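Local coordinates for neuroglobin (Symsagittifera roscoffensis, PDB 4B4Y), which probably binds oxygen at a haem iron, as a neuroglobin-type member of the globin family associated with early nervous systems, at residues F31-E42 with L116-R127. Sequence-based numbering, arbitrary orientation.
Sequences FVEDVLQQFMEE and LGGCILTQVVKR. With HEM (protoporphyrin IX containing Fe), chain B.
Val35 packs as a knob into the hole formed by Leu116, Cys119, Ile120 and Gln123, at the centre of the crossing of helices B (28-42) and G (111-127) of the globin fold. The segment axes approach to 8.9 Å at 134°. Val35 CG1 lies against Leu116 CD1 and Ile120 CG1, while CG2 meets Gln123 CG at 3.6 Å. Cys119 returns the interlock, its thiol entering a hole among Val35, Gln38, Phe39 and Glu42.

Toward the haem, Leu116 CD1 sits over one face of the Phe39 ring in a CH-pi contact, 4.1 Å from the centroid, and Leu116 CD2 reaches HEM CHC at 3.7 Å. At the other end, Phe31 wedges among Ile120, Gln123, Val124 and Arg127.

Outward, Gln123 bends at chi2 (-60°), which lays its amide across Asp34 CB. One water accepts from Gln123 NE2 and Arg127 NE and donates to Asp34 OD2. Arg127 NH2 also bonds Asp34 OD2 at 2.8 Å in a salt bridge, on the syn side but 28° out of the carboxylate plane, while OD1 pairs with Arg63. Gln38 stretches across Cys119 and Thr122, its OE1 facing Gln123 OE1 at 3.0 Å without a hydrogen bond, both being acceptors. Its NE2 donates within the helix to Glu42 OE2, from above the carboxylate plane, and to a water shared with Thr122 OG1. A leucine in its place would probably leave Glu42 OE2 without this donor and break the water link to Thr122.

The crossing thus supplies part of the haem pocket wall through Phe39 and Leu116, while two gripping cations probably favour an ionised Asp34.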
ATOM      1  N   PHE A  31       7.934   0.220 -20.261  1.00 26.65           N
ATOM      2  CA  PHE A  31       8.529  -1.107 -20.118  1.00 26.71           C
ATOM      3  C   PHE A  31       8.096  -1.705 -18.754  1.00 26.60           C
ATOM      4  O   PHE A  31       7.627  -2.857 -18.708  1.00 26.61           O
ATOM      5  CB  PHE A  31      10.061  -1.073 -20.293  1.00 22.88           C
ATOM      6  CG  PHE A  31      10.809  -2.159 -19.542  1.00 25.81           C
ATOM      7  CD1 PHE A  31      10.898  -3.502 -20.021  1.00 24.10           C
ATOM      8  CD2 PHE A  31      11.455  -1.859 -18.379  1.00 22.28           C
ATOM      9  CE1 PHE A  31      11.605  -4.501 -19.296  1.00 21.50           C
ATOM     10  CE2 PHE A  31      12.130  -2.829 -17.672  1.00 21.41           C
ATOM     11  CZ  PHE A  31      12.207  -4.148 -18.132  1.00 26.31           C
ATOM     12  N   VAL A  32       8.223  -0.942 -17.676  1.00 25.78           N
ATOM     13  CA  VAL A  32       7.923  -1.451 -16.386  1.00 25.12           C
ATOM     14  C   VAL A  32       6.369  -1.702 -16.258  1.00 25.77           C
ATOM     15  O   VAL A  32       5.987  -2.636 -15.630  1.00 26.71           O
ATOM     16  CB  VAL A  32       8.429  -0.498 -15.222  1.00 25.67           C
ATOM     17  CG1 VAL A  32       8.095  -1.112 -13.781  1.00 19.47           C
ATOM     18  CG2 VAL A  32       9.924  -0.323 -15.270  1.00 24.54           C
ATOM     19  N   GLU A  33       5.500  -0.874 -16.827  1.00 26.28           N
ATOM     20  CA  GLU A  33       4.051  -1.072 -16.802  1.00 26.63           C
ATOM     21  C   GLU A  33       3.642  -2.342 -17.657  1.00 27.96           C
ATOM     22  O   GLU A  33       2.803  -3.145 -17.224  1.00 27.42           O
ATOM     23  CB  GLU A  33       3.359   0.180 -17.361  1.00 28.41           C
ATOM     24  CG  GLU A  33       3.349   1.372 -16.312  1.00 27.82           C
ATOM     25  CD  GLU A  33       2.546   2.589 -16.762  1.00 36.58           C
ATOM     26  OE1 GLU A  33       1.843   2.540 -17.819  1.00 38.85           O
ATOM     27  OE2 GLU A  33       2.688   3.643 -16.087  1.00 38.36           O
ATOM     28  N   ASP A  34       4.372  -2.584 -18.761  1.00 27.75           N
ATOM     29  CA  ASP A  34       4.213  -3.818 -19.549  1.00 29.17           C
ATOM     30  C   ASP A  34       4.489  -5.028 -18.654  1.00 26.77           C
ATOM     31  O   ASP A  34       3.743  -5.945 -18.682  1.00 27.09           O
ATOM     32  CB  ASP A  34       5.214  -3.862 -20.765  1.00 27.88           C
ATOM     33  CG  ASP A  34       4.779  -2.963 -21.915  1.00 31.33           C
ATOM     34  OD1 ASP A  34       3.615  -2.475 -21.912  1.00 32.62           O
ATOM     35  OD2 ASP A  34       5.648  -2.651 -22.793  1.00 35.03           O
ATOM     36  N   VAL A  35       5.541  -4.974 -17.850  1.00 25.60           N
ATOM     37  CA  VAL A  35       5.888  -6.047 -16.974  1.00 24.65           C
ATOM     38  C   VAL A  35       4.796  -6.320 -15.927  1.00 26.16           C
ATOM     39  O   VAL A  35       4.425  -7.486 -15.690  1.00 25.30           O
ATOM     40  CB  VAL A  35       7.214  -5.774 -16.215  1.00 24.31           C
ATOM     41  CG1 VAL A  35       7.443  -6.820 -15.087  1.00 18.87           C
ATOM     42  CG2 VAL A  35       8.398  -5.729 -17.207  1.00 24.28           C
ATOM     43  N   LEU A  36       4.348  -5.259 -15.245  1.00 26.63           N
ATOM     44  CA  LEU A  36       3.391  -5.432 -14.156  1.00 25.64           C
ATOM     45  C   LEU A  36       2.013  -5.919 -14.753  1.00 25.53           C
ATOM     46  O   LEU A  36       1.300  -6.712 -14.122  1.00 24.13           O
ATOM     47  CB  LEU A  36       3.217  -4.038 -13.438  1.00 26.26           C
ATOM     48  CG  LEU A  36       2.286  -3.981 -12.194  1.00 28.48           C
ATOM     49  CD1 LEU A  36       2.762  -4.958 -11.177  1.00 23.57           C
ATOM     50  CD2 LEU A  36       2.224  -2.478 -11.568  1.00 18.52           C
ATOM     51  N   GLN A  37       1.646  -5.397 -15.926  1.00 24.51           N
ATOM     52  CA  GLN A  37       0.415  -5.781 -16.564  1.00 27.16           C
ATOM     53  C   GLN A  37       0.463  -7.299 -16.957  1.00 27.88           C
ATOM     54  O   GLN A  37      -0.481  -8.059 -16.675  1.00 28.20           O
ATOM     55  CB  GLN A  37       0.171  -4.942 -17.835  1.00 26.86           C
ATOM     56  CG  GLN A  37      -1.155  -5.380 -18.484  1.00 29.65           C
ATOM     57  CD  GLN A  37      -1.393  -4.746 -19.876  1.00 33.03           C
ATOM     58  OE1 GLN A  37      -1.001  -3.570 -20.132  1.00 32.02           O
ATOM     59  NE2 GLN A  37      -2.068  -5.522 -20.787  1.00 29.46           N
ATOM     60  N   GLN A  38       1.572  -7.753 -17.523  1.00 27.19           N
ATOM     61  CA  GLN A  38       1.654  -9.177 -17.912  1.00 27.45           C
ATOM     62  C   GLN A  38       1.653  -9.995 -16.616  1.00 27.65           C
ATOM     63  O   GLN A  38       1.038 -11.075 -16.565  1.00 26.17           O
ATOM     64  CB  GLN A  38       2.964  -9.429 -18.661  1.00 26.75           C
ATOM     65  CG  GLN A  38       3.095 -10.916 -19.216  1.00 32.60           C
ATOM     66  CD  GLN A  38       4.558 -11.295 -19.640  1.00 38.17           C
ATOM     67  OE1 GLN A  38       5.478 -10.420 -19.642  1.00 36.78           O
ATOM     68  NE2 GLN A  38       4.778 -12.605 -19.983  1.00 31.63           N
ATOM     69  N   PHE A  39       2.405  -9.538 -15.590  1.00 25.59           N
ATOM     70  CA  PHE A  39       2.481 -10.282 -14.312  1.00 25.44           C
ATOM     71  C   PHE A  39       1.064 -10.505 -13.723  1.00 26.68           C
ATOM     72  O   PHE A  39       0.746 -11.609 -13.230  1.00 26.60           O
ATOM     73  CB  PHE A  39       3.294  -9.481 -13.320  1.00 25.05           C
ATOM     74  CG  PHE A  39       3.490 -10.131 -11.968  1.00 23.41           C
ATOM     75  CD1 PHE A  39       3.980 -11.388 -11.840  1.00 25.02           C
ATOM     76  CD2 PHE A  39       3.220  -9.409 -10.808  1.00 23.60           C
ATOM     77  CE1 PHE A  39       4.197 -11.964 -10.545  1.00 21.96           C
ATOM     78  CE2 PHE A  39       3.449  -9.928  -9.551  1.00 25.42           C
ATOM     79  CZ  PHE A  39       3.912 -11.194  -9.391  1.00 23.28           C
ATOM     80  N   MET A  40       0.244  -9.459 -13.766  1.00 25.29           N
ATOM     81  CA  MET A  40      -1.112  -9.512 -13.234  1.00 26.19           C
ATOM     82  C   MET A  40      -2.058 -10.354 -14.148  1.00 26.16           C
ATOM     83  O   MET A  40      -2.918 -11.010 -13.632  1.00 23.88           O
ATOM     84  CB  MET A  40      -1.666  -8.065 -13.015  1.00 24.48           C
ATOM     85  CG  MET A  40      -0.862  -7.288 -11.872  1.00 23.98           C
ATOM     86  SD  MET A  40      -1.556  -5.603 -11.683  1.00 27.16           S
ATOM     87  CE  MET A  40      -3.075  -6.007 -10.707  1.00 29.45           C
ATOM     88  N   GLU A  41      -1.872 -10.318 -15.471  1.00 25.09           N
ATOM     89  CA  GLU A  41      -2.596 -11.221 -16.381  1.00 26.06           C
ATOM     90  C   GLU A  41      -2.339 -12.684 -16.134  1.00 25.24           C
ATOM     91  O   GLU A  41      -3.296 -13.524 -16.083  1.00 27.01           O
ATOM     92  CB  GLU A  41      -2.306 -10.845 -17.840  1.00 27.21           C
ATOM     93  CG  GLU A  41      -2.912  -9.489 -18.174  1.00 28.05           C
ATOM     94  CD  GLU A  41      -2.547  -9.013 -19.535  1.00 30.01           C
ATOM     95  OE1 GLU A  41      -1.496  -9.505 -20.034  1.00 31.93           O
ATOM     96  OE2 GLU A  41      -3.272  -8.097 -20.071  1.00 31.69           O
ATOM     97  N   GLU A  42      -1.089 -13.030 -15.895  1.00 23.77           N
ATOM     98  CA  GLU A  42      -0.710 -14.440 -15.774  1.00 22.04           C
ATOM     99  C   GLU A  42      -0.861 -14.957 -14.380  1.00 25.04           C
ATOM    100  O   GLU A  42      -0.985 -16.232 -14.160  1.00 25.85           O
ATOM    101  CB  GLU A  42       0.728 -14.673 -16.319  1.00 22.98           C
ATOM    102  CG  GLU A  42       0.961 -14.188 -17.811  1.00 20.94           C
ATOM    103  CD  GLU A  42       2.417 -14.383 -18.322  1.00 25.98           C
ATOM    104  OE1 GLU A  42       3.373 -14.651 -17.515  1.00 23.83           O
ATOM    105  OE2 GLU A  42       2.615 -14.380 -19.568  1.00 20.80           O
ATOM    106  N   LEU A 116       7.484 -13.235 -11.727  1.00 23.06           N
ATOM    107  CA  LEU A 116       7.733 -11.851 -12.035  1.00 23.12           C
ATOM    108  C   LEU A 116       9.086 -11.823 -12.781  1.00 22.38           C
ATOM    109  O   LEU A 116       9.229 -11.124 -13.752  1.00 23.07           O
ATOM    110  CB  LEU A 116       7.826 -10.983 -10.763  1.00 22.93           C
ATOM    111  CG  LEU A 116       8.136  -9.471 -11.016  1.00 25.39           C
ATOM    112  CD1 LEU A 116       7.096  -8.689 -11.845  1.00 22.34           C
ATOM    113  CD2 LEU A 116       8.362  -8.681  -9.705  1.00 24.78           C
ATOM    114  N   GLY A 117      10.086 -12.596 -12.376  1.00 22.50           N
ATOM    115  CA  GLY A 117      11.336 -12.505 -13.172  1.00 21.37           C
ATOM    116  C   GLY A 117      11.114 -12.996 -14.579  1.00 24.00           C
ATOM    117  O   GLY A 117      11.672 -12.460 -15.541  1.00 24.61           O
ATOM    118  N   GLY A 118      10.223 -13.988 -14.769  1.00 24.32           N
ATOM    119  CA  GLY A 118       9.945 -14.380 -16.193  1.00 24.62           C
ATOM    120  C   GLY A 118       9.340 -13.271 -16.988  1.00 25.16           C
ATOM    121  O   GLY A 118       9.617 -13.120 -18.199  1.00 26.03           O
ATOM    122  N   CYS A 119       8.479 -12.478 -16.340  1.00 25.99           N
ATOM    123  CA  CYS A 119       7.864 -11.354 -17.061  1.00 25.87           C
ATOM    124  C   CYS A 119       8.855 -10.241 -17.424  1.00 25.79           C
ATOM    125  O   CYS A 119       8.721  -9.592 -18.495  1.00 24.87           O
ATOM    126  CB  CYS A 119       6.694 -10.729 -16.280  1.00 26.29           C
ATOM    127  SG  CYS A 119       5.275 -11.901 -15.913  1.00 26.69           S
ATOM    128  N   ILE A 120       9.790  -9.939 -16.491  1.00 26.93           N
ATOM    129  CA  ILE A 120      10.839  -8.914 -16.803  1.00 24.87           C
ATOM    130  C   ILE A 120      11.602  -9.425 -18.021  1.00 25.33           C
ATOM    131  O   ILE A 120      11.720  -8.728 -19.004  1.00 25.98           O
ATOM    132  CB  ILE A 120      11.758  -8.715 -15.568  1.00 23.93           C
ATOM    133  CG1 ILE A 120      10.935  -7.935 -14.487  1.00 23.96           C
ATOM    134  CG2 ILE A 120      12.977  -7.917 -15.994  1.00 24.66           C
ATOM    135  CD1 ILE A 120      11.510  -8.089 -13.075  1.00 24.28           C
ATOM    136  N   LEU A 121      12.138 -10.660 -17.953  1.00 26.36           N
ATOM    137  CA  LEU A 121      12.887 -11.238 -19.108  1.00 27.69           C
ATOM    138  C   LEU A 121      12.119 -11.225 -20.429  1.00 26.91           C
ATOM    139  O   LEU A 121      12.701 -10.938 -21.467  1.00 27.40           O
ATOM    140  CB  LEU A 121      13.498 -12.639 -18.744  1.00 27.81           C
ATOM    141  CG  LEU A 121      14.882 -12.233 -18.156  1.00 34.52           C
ATOM    142  CD1 LEU A 121      14.926 -11.828 -16.590  1.00 28.38           C
ATOM    143  CD2 LEU A 121      15.927 -13.180 -18.533  1.00 37.18           C
ATOM    144  N   THR A 122      10.797 -11.471 -20.395  1.00 25.57           N
ATOM    145  CA  THR A 122       9.993 -11.421 -21.603  1.00 25.37           C
ATOM    146  C   THR A 122       9.908 -10.020 -22.194  1.00 27.04           C
ATOM    147  O   THR A 122       9.930  -9.855 -23.453  1.00 26.61           O
ATOM    148  CB  THR A 122       8.470 -11.920 -21.349  1.00 26.26           C
ATOM    149  OG1 THR A 122       8.470 -13.337 -21.197  1.00 28.88           O
ATOM    150  CG2 THR A 122       7.559 -11.536 -22.541  1.00 21.04           C
ATOM    151  N   GLN A 123       9.625  -9.017 -21.329  1.00 26.67           N
ATOM    152  CA  GLN A 123       9.562  -7.599 -21.829  1.00 26.65           C
ATOM    153  C   GLN A 123      10.939  -7.117 -22.208  1.00 24.97           C
ATOM    154  O   GLN A 123      11.024  -6.407 -23.161  1.00 26.70           O
ATOM    155  CB  GLN A 123       8.911  -6.641 -20.814  1.00 27.92           C
ATOM    156  CG  GLN A 123       7.510  -7.154 -20.415  1.00 26.40           C
ATOM    157  CD  GLN A 123       6.567  -7.275 -21.597  1.00 28.15           C
ATOM    158  OE1 GLN A 123       5.673  -8.120 -21.583  1.00 33.09           O
ATOM    159  NE2 GLN A 123       6.712  -6.418 -22.570  1.00 24.54           N
ATOM    160  N   VAL A 124      12.021  -7.568 -21.542  1.00 25.65           N
ATOM    161  CA  VAL A 124      13.390  -7.224 -22.022  1.00 26.48           C
ATOM    162  C   VAL A 124      13.622  -7.766 -23.423  1.00 27.54           C
ATOM    163  O   VAL A 124      13.926  -6.992 -24.364  1.00 28.66           O
ATOM    164  CB  VAL A 124      14.521  -7.668 -21.050  1.00 28.56           C
ATOM    165  CG1 VAL A 124      15.913  -7.433 -21.736  1.00 26.94           C
ATOM    166  CG2 VAL A 124      14.431  -6.905 -19.735  1.00 25.17           C
ATOM    167  N   VAL A 125      13.280  -9.051 -23.651  1.00 28.34           N
ATOM    168  CA  VAL A 125      13.410  -9.625 -25.012  1.00 25.47           C
ATOM    169  C   VAL A 125      12.575  -8.863 -26.003  1.00 27.30           C
ATOM    170  O   VAL A 125      12.975  -8.651 -27.217  1.00 25.79           O
ATOM    171  CB  VAL A 125      13.122 -11.114 -25.034  1.00 25.36           C
ATOM    172  CG1 VAL A 125      12.919 -11.665 -26.505  1.00 25.21           C
ATOM    173  CG2 VAL A 125      14.242 -11.855 -24.371  1.00 24.32           C
ATOM    174  N   LYS A 126      11.423  -8.382 -25.558  1.00 26.60           N
ATOM    175  CA  LYS A 126      10.614  -7.638 -26.575  1.00 29.65           C
ATOM    176  C   LYS A 126      11.287  -6.307 -26.996  1.00 32.08           C
ATOM    177  O   LYS A 126      11.083  -5.883 -28.101  1.00 33.22           O
ATOM    178  CB  LYS A 126       9.166  -7.309 -26.077  1.00 29.86           C
ATOM    179  CG  LYS A 126       8.185  -8.621 -26.088  1.00 34.56           C
ATOM    180  CD  LYS A 126       6.899  -8.324 -25.230  0.50 36.75           C
ATOM    181  CE  LYS A 126       5.639  -9.274 -25.434  0.50 39.76           C
ATOM    182  NZ  LYS A 126       4.316  -8.895 -24.525  0.50 36.98           N
ATOM    183  N   ARG A 127      12.034  -5.635 -26.090  1.00 32.42           N
ATOM    184  CA  ARG A 127      12.551  -4.298 -26.397  1.00 34.81           C
ATOM    185  C   ARG A 127      13.958  -4.397 -27.021  1.00 35.22           C
ATOM    186  O   ARG A 127      14.315  -3.522 -27.749  1.00 35.69           O
ATOM    187  CB  ARG A 127      12.624  -3.396 -25.140  1.00 34.24           C
ATOM    188  CG  ARG A 127      11.308  -3.222 -24.309  1.00 35.19           C
ATOM    189  CD  ARG A 127      10.523  -2.140 -24.834  1.00 34.87           C
ATOM    190  NE  ARG A 127       9.218  -1.890 -24.171  1.00 35.25           N
ATOM    191  CZ  ARG A 127       8.449  -0.838 -24.522  1.00 42.09           C
ATOM    192  NH1 ARG A 127       8.893   0.020 -25.482  1.00 38.55           N
ATOM    193  NH2 ARG A 127       7.235  -0.629 -23.994  1.00 36.31           N
TER
HETATM  194  CHA HEM B1155       5.607  -3.362  -2.570  1.00 25.51           C
HETATM  195  CHB HEM B1155       9.475  -3.758  -5.398  1.00 29.69           C
HETATM  196  CHC HEM B1155       8.436  -8.505  -5.987  1.00 28.89           C
HETATM  197  CHD HEM B1155       4.079  -7.760  -4.111  1.00 27.79           C
HETATM  198  C1A HEM B1155       6.751  -3.053  -3.266  1.00 29.66           C
HETATM  199  C2A HEM B1155       7.488  -1.835  -3.188  1.00 32.45           C
HETATM  200  C3A HEM B1155       8.537  -1.936  -3.967  1.00 29.74           C
HETATM  201  C4A HEM B1155       8.543  -3.239  -4.512  1.00 28.57           C
HETATM  202  CMA HEM B1155       9.667  -0.879  -4.220  1.00 26.43           C
HETATM  203  CAA HEM B1155       7.057  -0.616  -2.304  1.00 33.92           C
HETATM  204  CBA HEM B1155       6.309   0.357  -3.188  1.00 38.06           C
HETATM  205  CGA HEM B1155       5.612   1.438  -2.388  1.00 48.41           C
HETATM  206  O1A HEM B1155       6.141   2.012  -1.444  1.00 45.29           O
HETATM  207  O2A HEM B1155       4.443   1.744  -2.704  1.00 60.68           O
HETATM  208  C1B HEM B1155       9.580  -5.109  -5.793  1.00 30.11           C
HETATM  209  C2B HEM B1155      10.684  -5.726  -6.512  1.00 31.18           C
HETATM  210  C3B HEM B1155      10.427  -7.017  -6.646  1.00 32.13           C
HETATM  211  C4B HEM B1155       9.120  -7.268  -6.064  1.00 31.97           C
HETATM  212  CMB HEM B1155      11.943  -4.935  -6.960  1.00 26.60           C
HETATM  213  CAB HEM B1155      11.285  -8.067  -7.381  1.00 31.51           C
HETATM  214  CBB HEM B1155      12.449  -8.458  -6.853  1.00 30.77           C
HETATM  215  C1C HEM B1155       7.123  -8.685  -5.609  1.00 29.04           C
HETATM  216  C2C HEM B1155       6.253  -9.833  -5.930  1.00 30.54           C
HETATM  217  C3C HEM B1155       5.037  -9.580  -5.489  1.00 27.95           C
HETATM  218  C4C HEM B1155       5.103  -8.305  -4.838  1.00 30.45           C
HETATM  219  CMC HEM B1155       6.670 -11.087  -6.742  1.00 22.81           C
HETATM  220  CAC HEM B1155       3.786 -10.537  -5.579  1.00 27.14           C
HETATM  221  CBC HEM B1155       2.582  -9.969  -5.712  1.00 26.31           C
HETATM  222  C1D HEM B1155       4.132  -6.611  -3.344  1.00 35.05           C
HETATM  223  C2D HEM B1155       3.170  -6.179  -2.316  1.00 35.75           C
HETATM  224  C3D HEM B1155       3.702  -4.860  -1.914  1.00 38.03           C
HETATM  225  C4D HEM B1155       4.870  -4.538  -2.702  1.00 30.58           C
HETATM  226  CMD HEM B1155       1.874  -6.822  -1.812  1.00 37.38           C
HETATM  227  CAD HEM B1155       3.063  -3.849  -0.964  1.00 32.85           C
HETATM  228  CBD HEM B1155       2.720  -3.731  -2.494  1.00 40.55           C
HETATM  229  CGD HEM B1155       1.854  -2.619  -2.488  1.00 48.07           C
HETATM  230  O1D HEM B1155       1.219  -2.455  -3.550  1.00 44.85           O
HETATM  231  O2D HEM B1155       1.867  -2.043  -1.347  1.00 52.62           O
HETATM  232  NA  HEM B1155       7.434  -3.881  -4.067  1.00 29.35           N
HETATM  233  NB  HEM B1155       8.685  -6.077  -5.541  1.00 31.22           N
HETATM  234  NC  HEM B1155       6.378  -7.776  -4.965  1.00 28.10           N
HETATM  235  ND  HEM B1155       5.127  -5.644  -3.446  1.00 32.39           N
HETATM  236 FE   HEM B1155       6.890  -5.823  -4.449  1.00 25.56          FE
HETATM  237  O   HOH W   1       8.183  -4.178 -23.151  1.00 35.33           O
HETATM  238  O   HOH W   2       6.692 -14.875 -20.079  0.50 35.13           O